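Local coordinates for protein endo-1,3-beta-glucanase (Streptomyces sioyaensis, PDB 3DGT) that cleaves internal linkages of 1,3-beta-glucans, this chain being the catalytic domain, a family 16 glycoside hydrolase, of a longer protein, at residues L69-R74 against G263-V268; G118-F123 against N241-G246; Q31-T36 against R84-R89. All coordinates share one frame; numbering follows the deposited sequence.

Starting from the N terminus, the chain first lays down residues 31-36, then 69-74, then 84-89, which turn back on 31-36 and close contact 3. Because 69-74 opens contact 1 before that closure and finds its partner only at 263-268, contacts 1 and 3 cross. Contact 2 falls wholly within the span of contact 1, joining 118-123 to 241-246, and it follows contact 3 in series. Strand 80-87 neighbours strands 68-74 and 236-244; contact 3 touches contact 2 through R84 and N241 but does not touch contact 1, while P72 on V242 joins contacts 1 and 2. Together they tie early strands to late ones, including strand 266-276 near the C terminus.

Contact 1 of 3, residues L69-R74 against G263-V268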
loop_
_atom_site.group_PDB
_atom_site.type_symbol
_atom_site.label_atom_id
_atom_site.label_comp_id
_atom_site.label_asym_id
_atom_site.label_seq_id
_atom_site.Cartn_x
_atom_site.Cartn_y
_atom_site.Cartn_z
ATOM N N LEU A 69 -6.637 -3.522 -12.149
ATOM C CA LEU A 69 -5.320 -3.952 -12.623
ATOM C C LEU A 69 -4.366 -2.770 -12.610
ATOM O O LEU A 69 -4.640 -1.740 -13.234
ATOM C CB LEU A 69 -5.397 -4.498 -14.056
ATOM C CG LEU A 69 -6.377 -5.631 -14.351
ATOM C CD1 LEU A 69 -6.390 -5.874 -15.844
ATOM C CD2 LEU A 69 -5.999 -6.896 -13.601
ATOM N N ILE A 70 -3.251 -2.910 -11.904
ATOM C CA ILE A 70 -2.168 -1.948 -12.052
ATOM C C ILE A 70 -1.021 -2.678 -12.730
ATOM O O ILE A 70 -0.448 -3.609 -12.155
ATOM C CB ILE A 70 -1.727 -1.291 -10.713
ATOM C CG1 ILE A 70 -2.880 -0.481 -10.105
ATOM C CG2 ILE A 70 -0.517 -0.390 -10.966
ATOM C CD1 ILE A 70 -2.582 0.111 -8.720
ATOM N N THR A 71 -0.709 -2.273 -13.962
ATOM C CA THR A 71 0.230 -3.020 -14.798
ATOM C C THR A 71 1.459 -2.213 -15.210
ATOM O O THR A 71 1.324 -1.246 -15.952
ATOM C CB THR A 71 -0.456 -3.505 -16.096
ATOM O OG1 THR A 71 -1.726 -4.096 -15.782
ATOM C CG2 THR A 71 0.392 -4.551 -16.749
ATOM N N PRO A 72 2.657 -2.598 -14.737
ATOM C CA PRO A 72 3.887 -1.986 -15.273
ATOM C C PRO A 72 4.065 -2.293 -16.753
ATOM O O PRO A 72 3.803 -3.421 -17.192
ATOM C CB PRO A 72 5.001 -2.657 -14.451
ATOM C CG PRO A 72 4.287 -3.075 -13.162
ATOM C CD PRO A 72 2.946 -3.551 -13.644
ATOM N N ARG A 73 4.493 -1.284 -17.510
ATOM C CA ARG A 73 4.725 -1.434 -18.946
ATOM C C ARG A 73 6.097 -0.900 -19.303
ATOM O O ARG A 73 6.571 0.061 -18.697
ATOM C CB ARG A 73 3.675 -0.646 -19.741
ATOM C CG ARG A 73 2.226 -1.006 -19.463
ATOM C CD ARG A 73 1.869 -2.389 -19.977
ATOM N NE ARG A 73 0.440 -2.615 -19.795
ATOM C CZ ARG A 73 -0.203 -3.705 -20.194
ATOM N NH1 ARG A 73 0.453 -4.698 -20.781
ATOM N NH2 ARG A 73 -1.503 -3.804 -19.996
ATOM N N ARG A 74 6.728 -1.524 -20.292
ATOM C CA ARG A 74 8.023 -1.076 -20.790
ATOM C C ARG A 74 7.894 -0.852 -22.288
ATOM O O ARG A 74 7.655 -1.803 -23.038
ATOM C CB ARG A 74 9.084 -2.131 -20.495
ATOM C CG ARG A 74 10.524 -1.651 -20.602
ATOM C CD ARG A 74 11.469 -2.850 -20.551
ATOM N NE ARG A 74 12.879 -2.487 -20.401
ATOM C CZ ARG A 74 13.709 -2.296 -21.418
ATOM N NH1 ARG A 74 13.271 -2.396 -22.670
ATOM N NH2 ARG A 74 14.973 -1.976 -21.180
ATOM N N GLY A 263 4.058 -6.192 -17.900
ATOM C CA GLY A 263 2.757 -6.763 -18.223
ATOM C C GLY A 263 2.143 -7.684 -17.189
ATOM O O GLY A 263 1.133 -8.341 -17.469
ATOM N N HIS A 264 2.728 -7.728 -15.990
ATOM C CA HIS A 264 2.171 -8.535 -14.896
ATOM C C HIS A 264 1.477 -7.637 -13.884
ATOM O O HIS A 264 2.147 -6.978 -13.096
ATOM C CB HIS A 264 3.270 -9.372 -14.231
ATOM C CG HIS A 264 3.930 -10.328 -15.168
ATOM N ND1 HIS A 264 3.349 -11.521 -15.530
ATOM C CD2 HIS A 264 5.109 -10.262 -15.828
ATOM C CE1 HIS A 264 4.150 -12.163 -16.363
ATOM N NE2 HIS A 264 5.226 -11.420 -16.559
ATOM N N PRO A 265 0.128 -7.594 -13.919
ATOM C CA PRO A 265 -0.573 -6.667 -13.025
ATOM C C PRO A 265 -0.646 -7.091 -11.566
ATOM O O PRO A 265 -0.687 -8.284 -11.264
ATOM C CB PRO A 265 -1.991 -6.636 -13.602
ATOM C CG PRO A 265 -2.177 -8.012 -14.192
ATOM C CD PRO A 265 -0.809 -8.334 -14.793
ATOM N N MET A 266 -0.687 -6.107 -10.672
ATOM C CA MET A 266 -1.282 -6.345 -9.364
ATOM C C MET A 266 -2.790 -6.314 -9.596
ATOM O O MET A 266 -3.307 -5.403 -10.253
ATOM C CB MET A 266 -0.881 -5.270 -8.365
ATOM C CG MET A 266 -1.541 -5.476 -6.996
ATOM S SD MET A 266 -0.833 -4.453 -5.690
ATOM C CE MET A 266 -1.302 -2.811 -6.236
ATOM N N VAL A 267 -3.475 -7.341 -9.096
ATOM C CA VAL A 267 -4.901 -7.530 -9.325
ATOM C C VAL A 267 -5.624 -7.308 -7.997
ATOM O O VAL A 267 -5.468 -8.106 -7.077
ATOM C CB VAL A 267 -5.196 -8.951 -9.855
ATOM C CG1 VAL A 267 -6.672 -9.091 -10.186
ATOM C CG2 VAL A 267 -4.359 -9.256 -11.099
ATOM N N VAL A 268 -6.406 -6.230 -7.900
ATOM C CA VAL A 268 -7.017 -5.836 -6.627
ATOM C C VAL A 268 -8.531 -5.984 -6.686
ATOM O O VAL A 268 -9.202 -5.250 -7.404
ATOM C CB VAL A 268 -6.656 -4.373 -6.258
ATOM C CG1 VAL A 268 -7.151 -4.029 -4.844
ATOM C CG2 VAL A 268 -5.136 -4.141 -6.391
#
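L69 puts its CD2 methyl 3.8 Å from CG2 of V267, with which it shares a face of the sheet, and 4.0 Å from CB of P265, whose side chain lies alongside and points the same way. I70 carries the backbone pairing: its N gives a nearly straight bond to M266 O at 3.0 Å, and its O takes M266 N in return. On the other face I70 CD1 meets M266 CE at 4.0 Å, and both side chains pack against V242 of strand 236-244. At T71 the pairing gives way to side-chain contact. T71 OG1 sits beside the backbone N (chi1 -47°), which turns the CG2 methyl to the side opposite N, 3.6 Å from G263 CA and under the guanidinium face of R73, while OG1 itself sits 3.4 Å from P265 CB. P72 cannot donate, yet its O accepts G263 N at 2.9 Å; its CD approaches H264 O, a buried carbonyl without a hydrogen-bond partner in the model. The backbone angles of G263 would jam a side chain against the preceding carbonyl. R73 leans its NH1 toward G263 CA, with NE bonded to S58 O. This is a short antiparallel ladder opening into a loop, part of the beta-jelly-roll sandwich of family 16, with the side chain of V267 about 9 Å from the bound magnesium ion.

Contact 2 of 3, residues G118-F123 against N241-G246; sequences GYWPAF and NVAMGG
M244 swings its CG to the far side of CB from the backbone N (chi1 -173°), and the chain then bends twice, at chi2 and chi3, curling its methyl back over the ring of Y119. CE stands 4.0 Å from the centroid of that ring, almost on its normal, a CH-pi contact; the sulfur lies obliquely, making this a Met-aromatic pair. SD meanwhile rests 3.6 Å from G118 C, and a side chain on G118 would run into it. V242 adds CG1 at 4.1 Å from Y119 CD2, and the tyrosine hydroxyl is held by E261 O.

On the other face the W120 side chain also leaves opposite its own N (chi1 -178°), and the indole passes A243, whose CB is 3.9 Å from W120 CB. F248 meets that indole edge-to-face, and NE1 is bonded to E147 OE2. Further along, N241 turns its amide beside A122, with OD1 at 3.5 Å from A122 CB while bonding W124 NE1.

Five backbone bonds hold the strands in antiparallel register, two each for W120 with A243 and A122 with N241. The fifth, G245 N to G118 O at 2.8 Å, is almost straight. These are neighbouring strands of the family 16 beta-sandwich.

The buried G245 O has no hydrogen-bond partner in the model; it lies in the plane of the indole, 3.2 Å from W120 CE3. There it faces the positively polarised C-H rim of the ring, which probably offsets part of the cost of burying a carbonyl.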
loop_
_atom_site.group_PDB
_atom_site.type_symbol
_atom_site.label_atom_id
_atom_site.label_comp_id
_atom_site.label_asym_id
_atom_site.label_seq_id
_atom_site.Cartn_x
_atom_site.Cartn_y
_atom_site.Cartn_z
ATOM N N GLY A 118 12.765 -6.011 -9.740
ATOM C CA GLY A 118 12.333 -4.616 -9.726
ATOM C C GLY A 118 10.870 -4.385 -9.376
ATOM O O GLY A 118 10.505 -3.281 -8.980
ATOM N N TYR A 119 10.033 -5.412 -9.511
ATOM C CA TYR A 119 8.599 -5.274 -9.217
ATOM C C TYR A 119 8.381 -4.969 -7.742
ATOM O O TYR A 119 8.775 -5.757 -6.878
ATOM C CB TYR A 119 7.831 -6.551 -9.566
ATOM C CG TYR A 119 7.284 -6.609 -10.975
ATOM C CD1 TYR A 119 8.087 -6.996 -12.049
ATOM C CD2 TYR A 119 5.942 -6.335 -11.221
ATOM C CE1 TYR A 119 7.565 -7.069 -13.346
ATOM C CE2 TYR A 119 5.409 -6.411 -12.507
ATOM C CZ TYR A 119 6.226 -6.768 -13.555
ATOM O OH TYR A 119 5.696 -6.842 -14.820
ATOM N N TRP A 120 7.733 -3.843 -7.466
ATOM C CA TRP A 120 7.476 -3.412 -6.092
ATOM C C TRP A 120 6.017 -2.982 -5.902
ATOM O O TRP A 120 5.715 -1.798 -5.858
ATOM C CB TRP A 120 8.458 -2.286 -5.740
ATOM C CG TRP A 120 8.415 -1.703 -4.341
ATOM C CD1 TRP A 120 7.668 -2.127 -3.268
ATOM C CD2 TRP A 120 9.223 -0.628 -3.861
ATOM N NE1 TRP A 120 7.941 -1.344 -2.164
ATOM C CE2 TRP A 120 8.892 -0.417 -2.506
ATOM C CE3 TRP A 120 10.176 0.207 -4.459
ATOM C CZ2 TRP A 120 9.505 0.572 -1.736
ATOM C CZ3 TRP A 120 10.777 1.187 -3.696
ATOM C CH2 TRP A 120 10.443 1.364 -2.348
ATOM N N PRO A 121 5.103 -3.958 -5.791
ATOM C CA PRO A 121 3.712 -3.638 -5.484
ATOM C C PRO A 121 3.553 -3.160 -4.042
ATOM O O PRO A 121 4.324 -3.556 -3.153
ATOM C CB PRO A 121 2.999 -4.980 -5.677
ATOM C CG PRO A 121 4.051 -5.996 -5.332
ATOM C CD PRO A 121 5.316 -5.414 -5.915
ATOM N N ALA A 122 2.554 -2.322 -3.811
ATOM C CA ALA A 122 2.302 -1.794 -2.468
ATOM C C ALA A 122 0.850 -1.385 -2.282
ATOM O O ALA A 122 0.181 -0.924 -3.220
ATOM C CB ALA A 122 3.233 -0.634 -2.152
ATOM N N PHE A 123 0.381 -1.566 -1.051
ATOM C CA PHE A 123 -0.940 -1.130 -0.597
ATOM C C PHE A 123 -0.685 -0.532 0.765
ATOM O O PHE A 123 -0.248 -1.213 1.684
ATOM C CB PHE A 123 -1.875 -2.343 -0.506
ATOM C CG PHE A 123 -3.085 -2.150 0.382
ATOM C CD1 PHE A 123 -3.952 -1.076 0.200
ATOM C CD2 PHE A 123 -3.384 -3.088 1.361
ATOM C CE1 PHE A 123 -5.078 -0.919 1.008
ATOM C CE2 PHE A 123 -4.513 -2.945 2.165
ATOM C CZ PHE A 123 -5.355 -1.860 1.992
ATOM N N ASN A 241 -0.136 0.967 -5.654
ATOM C CA ASN A 241 0.813 1.180 -6.740
ATOM C C ASN A 241 1.625 -0.049 -7.064
ATOM O O ASN A 241 1.691 -0.987 -6.277
ATOM C CB ASN A 241 1.767 2.340 -6.407
ATOM C CG ASN A 241 2.653 2.041 -5.211
ATOM O OD1 ASN A 241 2.223 2.139 -4.063
ATOM N ND2 ASN A 241 3.895 1.669 -5.477
ATOM N N VAL A 242 2.253 -0.029 -8.234
ATOM C CA VAL A 242 3.369 -0.933 -8.486
ATOM C C VAL A 242 4.561 -0.092 -8.934
ATOM O O VAL A 242 4.614 0.408 -10.055
ATOM C CB VAL A 242 3.042 -2.056 -9.508
ATOM C CG1 VAL A 242 4.232 -3.006 -9.607
ATOM C CG2 VAL A 242 1.766 -2.831 -9.110
ATOM N N ALA A 243 5.510 0.086 -8.026
ATOM C CA ALA A 243 6.760 0.755 -8.365
ATOM C C ALA A 243 7.644 -0.209 -9.150
ATOM O O ALA A 243 7.484 -1.425 -9.053
ATOM C CB ALA A 243 7.466 1.245 -7.095
ATOM N N MET A 244 8.567 0.342 -9.936
ATOM C CA MET A 244 9.576 -0.444 -10.641
ATOM C C MET A 244 10.966 0.035 -10.241
ATOM O O MET A 244 11.354 1.165 -10.543
ATOM C CB MET A 244 9.394 -0.306 -12.158
ATOM C CG MET A 244 10.293 -1.216 -12.998
ATOM S SD MET A 244 10.111 -2.959 -12.578
ATOM C CE MET A 244 8.282 -3.036 -12.543
ATOM N N GLY A 245 11.710 -0.833 -9.558
ATOM C CA GLY A 245 13.055 -0.497 -9.089
ATOM C C GLY A 245 13.043 0.283 -7.793
ATOM O O GLY A 245 12.047 0.291 -7.064
ATOM N N GLY A 246 14.162 0.932 -7.503
ATOM C CA GLY A 246 14.293 1.697 -6.268
ATOM C C GLY A 246 14.912 0.905 -5.133
ATOM O O GLY A 246 15.408 -0.208 -5.317
#

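Contact 3 of 3, residues Q31-T36 against R84-R89; sequences QFDTGT and RIETTR
R84 lays its extended stem obliquely across D33, CG and CD each passing 3.8 Å from D33 CB. CG is anti to the backbone N (chi1 -179°) and the chain runs straight on to NE, which meets D33 OD2 at 3.0 Å as part of a salt bridge. The oxygen arrives at the edge of the guanidinium, near its plane, although its modelled place is less sure because it sits doubtfully close to E86 OE2. The carboxylates of D33 and E86 stand almost perpendicular. Y38 OH is hydrogen-bonded to both R84 NH2 and E86 OE2, and E86 OE1 has a salt bridge to R131. With an alanine in place of this arginine, the D33 carboxylate would probably be left beside the acid group of E86 without its guanidinium mate, and Y38 OH would lose one of its bonds.

The backbones pair as an antiparallel ladder in which strand 30-32 lies beside strand 80-87 of the family 16 jelly-roll sandwich. Q31 N bonds to E86 O at 2.7 Å and E86 N returns to Q31 O, while D33 N extends the pairing to R84 O. Between these, F32 and I85 form a non-hydrogen-bonded pair, their side chains alongside each other on the opposite face from Q31 and E86. F32 CD1 is 3.7 Å from I85 CG2, and V60 packs on both. A water near the plane of the F32 ring, at its edge, accepts from R84 N and probably donates to D33 O.

At the far end Q31 takes the cramped first torsion (chi1 51°), which carries CG to 3.5 Å from E86 O and lets OE1 reach 3.7 Å from T88 CA. T88 OG1 is bonded to A28 O, and T87 OG1 donates to R89 O.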
loop_
_atom_site.group_PDB
_atom_site.type_symbol
_atom_site.label_atom_id
_atom_site.label_comp_id
_atom_site.label_asym_id
_atom_site.label_seq_id
_atom_site.Cartn_x
_atom_site.Cartn_y
_atom_site.Cartn_z
ATOM N N GLN A 31 -7.728 9.313 -6.934
ATOM C CA GLN A 31 -6.975 10.261 -7.746
ATOM C C GLN A 31 -5.665 9.657 -8.225
ATOM O O GLN A 31 -5.071 8.819 -7.549
ATOM C CB GLN A 31 -6.744 11.583 -7.014
ATOM C CG GLN A 31 -6.165 11.472 -5.620
ATOM C CD GLN A 31 -6.299 12.782 -4.873
ATOM O OE1 GLN A 31 -7.408 13.281 -4.650
ATOM N NE2 GLN A 31 -5.171 13.362 -4.514
ATOM N N PHE A 32 -5.214 10.092 -9.395
ATOM C CA PHE A 32 -3.991 9.569 -9.988
ATOM C C PHE A 32 -2.760 10.364 -9.584
ATOM O O PHE A 32 -2.758 11.597 -9.625
ATOM C CB PHE A 32 -4.082 9.633 -11.514
ATOM C CG PHE A 32 -5.125 8.735 -12.103
ATOM C CD1 PHE A 32 -4.838 7.399 -12.364
ATOM C CD2 PHE A 32 -6.386 9.229 -12.423
ATOM C CE1 PHE A 32 -5.796 6.558 -12.918
ATOM C CE2 PHE A 32 -7.356 8.388 -12.980
ATOM C CZ PHE A 32 -7.053 7.053 -13.228
ATOM N N ASP A 33 -1.704 9.643 -9.213
ATOM C CA ASP A 33 -0.376 10.242 -9.094
ATOM C C ASP A 33 0.313 9.996 -10.432
ATOM O O ASP A 33 0.204 8.906 -10.993
ATOM C CB ASP A 33 0.419 9.580 -7.961
ATOM C CG ASP A 33 -0.144 9.876 -6.587
ATOM O OD1 ASP A 33 -0.889 10.856 -6.435
ATOM O OD2 ASP A 33 0.183 9.124 -5.640
ATOM N N THR A 34 0.970 11.015 -10.977
ATOM C CA THR A 34 1.564 10.868 -12.304
ATOM C C THR A 34 2.985 11.391 -12.354
ATOM O O THR A 34 3.389 12.195 -11.514
ATOM C CB THR A 34 0.724 11.551 -13.419
ATOM O OG1 THR A 34 0.654 12.959 -13.163
ATOM C CG2 THR A 34 -0.695 10.969 -13.491
ATOM N N GLY A 35 3.732 10.930 -13.352
ATOM C CA GLY A 35 5.116 11.338 -13.528
ATOM C C GLY A 35 6.035 10.642 -12.554
ATOM O O GLY A 35 5.780 9.505 -12.137
ATOM N N THR A 36 7.109 11.336 -12.191
ATOM C CA THR A 36 8.154 10.775 -11.353
ATOM C C THR A 36 8.165 11.359 -9.941
ATOM O O THR A 36 9.063 11.050 -9.156
ATOM C CB THR A 36 9.544 10.993 -11.994
ATOM O OG1 THR A 36 9.759 12.398 -12.162
ATOM C CG2 THR A 36 9.647 10.294 -13.371
ATOM N N ARG A 84 -0.231 4.457 -9.881
ATOM C CA ARG A 84 -0.202 4.843 -8.462
ATOM C C ARG A 84 -1.425 5.694 -8.205
ATOM O O ARG A 84 -1.503 6.839 -8.664
ATOM C CB ARG A 84 1.069 5.642 -8.141
ATOM C CG ARG A 84 1.203 6.077 -6.687
ATOM C CD ARG A 84 2.531 6.791 -6.475
ATOM N NE ARG A 84 2.603 7.494 -5.190
ATOM C CZ ARG A 84 3.621 7.404 -4.332
ATOM N NH1 ARG A 84 4.674 6.637 -4.595
ATOM N NH2 ARG A 84 3.582 8.096 -3.194
ATOM N N ILE A 85 -2.401 5.116 -7.510
ATOM C CA ILE A 85 -3.647 5.825 -7.218
ATOM C C ILE A 85 -3.834 5.989 -5.724
ATOM O O ILE A 85 -3.382 5.145 -4.948
ATOM C CB ILE A 85 -4.881 5.167 -7.880
ATOM C CG1 ILE A 85 -5.138 3.753 -7.343
ATOM C CG2 ILE A 85 -4.720 5.179 -9.398
ATOM C CD1 ILE A 85 -6.463 3.171 -7.851
ATOM N N GLU A 86 -4.459 7.098 -5.325
ATOM C CA GLU A 86 -4.741 7.377 -3.911
ATOM C C GLU A 86 -6.205 7.696 -3.704
ATOM O O GLU A 86 -6.863 8.253 -4.583
ATOM C CB GLU A 86 -3.935 8.585 -3.409
ATOM C CG GLU A 86 -2.481 8.582 -3.811
ATOM C CD GLU A 86 -1.680 9.711 -3.192
ATOM O OE1 GLU A 86 -2.235 10.534 -2.428
ATOM O OE2 GLU A 86 -0.483 9.766 -3.483
ATOM N N THR A 87 -6.718 7.387 -2.524
ATOM C CA THR A 87 -8.101 7.752 -2.244
ATOM C C THR A 87 -8.240 9.267 -2.260
ATOM O O THR A 87 -7.356 10.004 -1.801
ATOM C CB THR A 87 -8.613 7.182 -0.903
ATOM O OG1 THR A 87 -7.704 7.521 0.153
ATOM C CG2 THR A 87 -8.771 5.663 -0.995
ATOM N N THR A 88 -9.351 9.738 -2.813
ATOM C CA THR A 88 -9.704 11.145 -2.680
ATOM C C THR A 88 -9.860 11.487 -1.197
ATOM O O THR A 88 -9.471 12.571 -0.765
ATOM C CB THR A 88 -11.000 11.455 -3.425
ATOM O OG1 THR A 88 -11.984 10.493 -3.061
ATOM C CG2 THR A 88 -10.783 11.351 -4.924
ATOM N N ARG A 89 -10.423 10.549 -0.430
ATOM C CA ARG A 89 -10.609 10.727 1.006
ATOM C C ARG A 89 -9.300 10.622 1.786
ATOM O O ARG A 89 -8.436 9.790 1.498
ATOM C CB ARG A 89 -11.619 9.704 1.509
ATOM C CG ARG A 89 -13.040 9.981 1.062
ATOM C CD ARG A 89 -13.988 8.886 1.513
ATOM N NE ARG A 89 -14.140 8.876 2.967
ATOM C CZ ARG A 89 -14.889 7.994 3.625
ATOM N NH1 ARG A 89 -15.562 7.047 2.966
ATOM N NH2 ARG A 89 -14.976 8.070 4.947
HETATM O O HOH W 1 -1.209 6.485 -11.679
#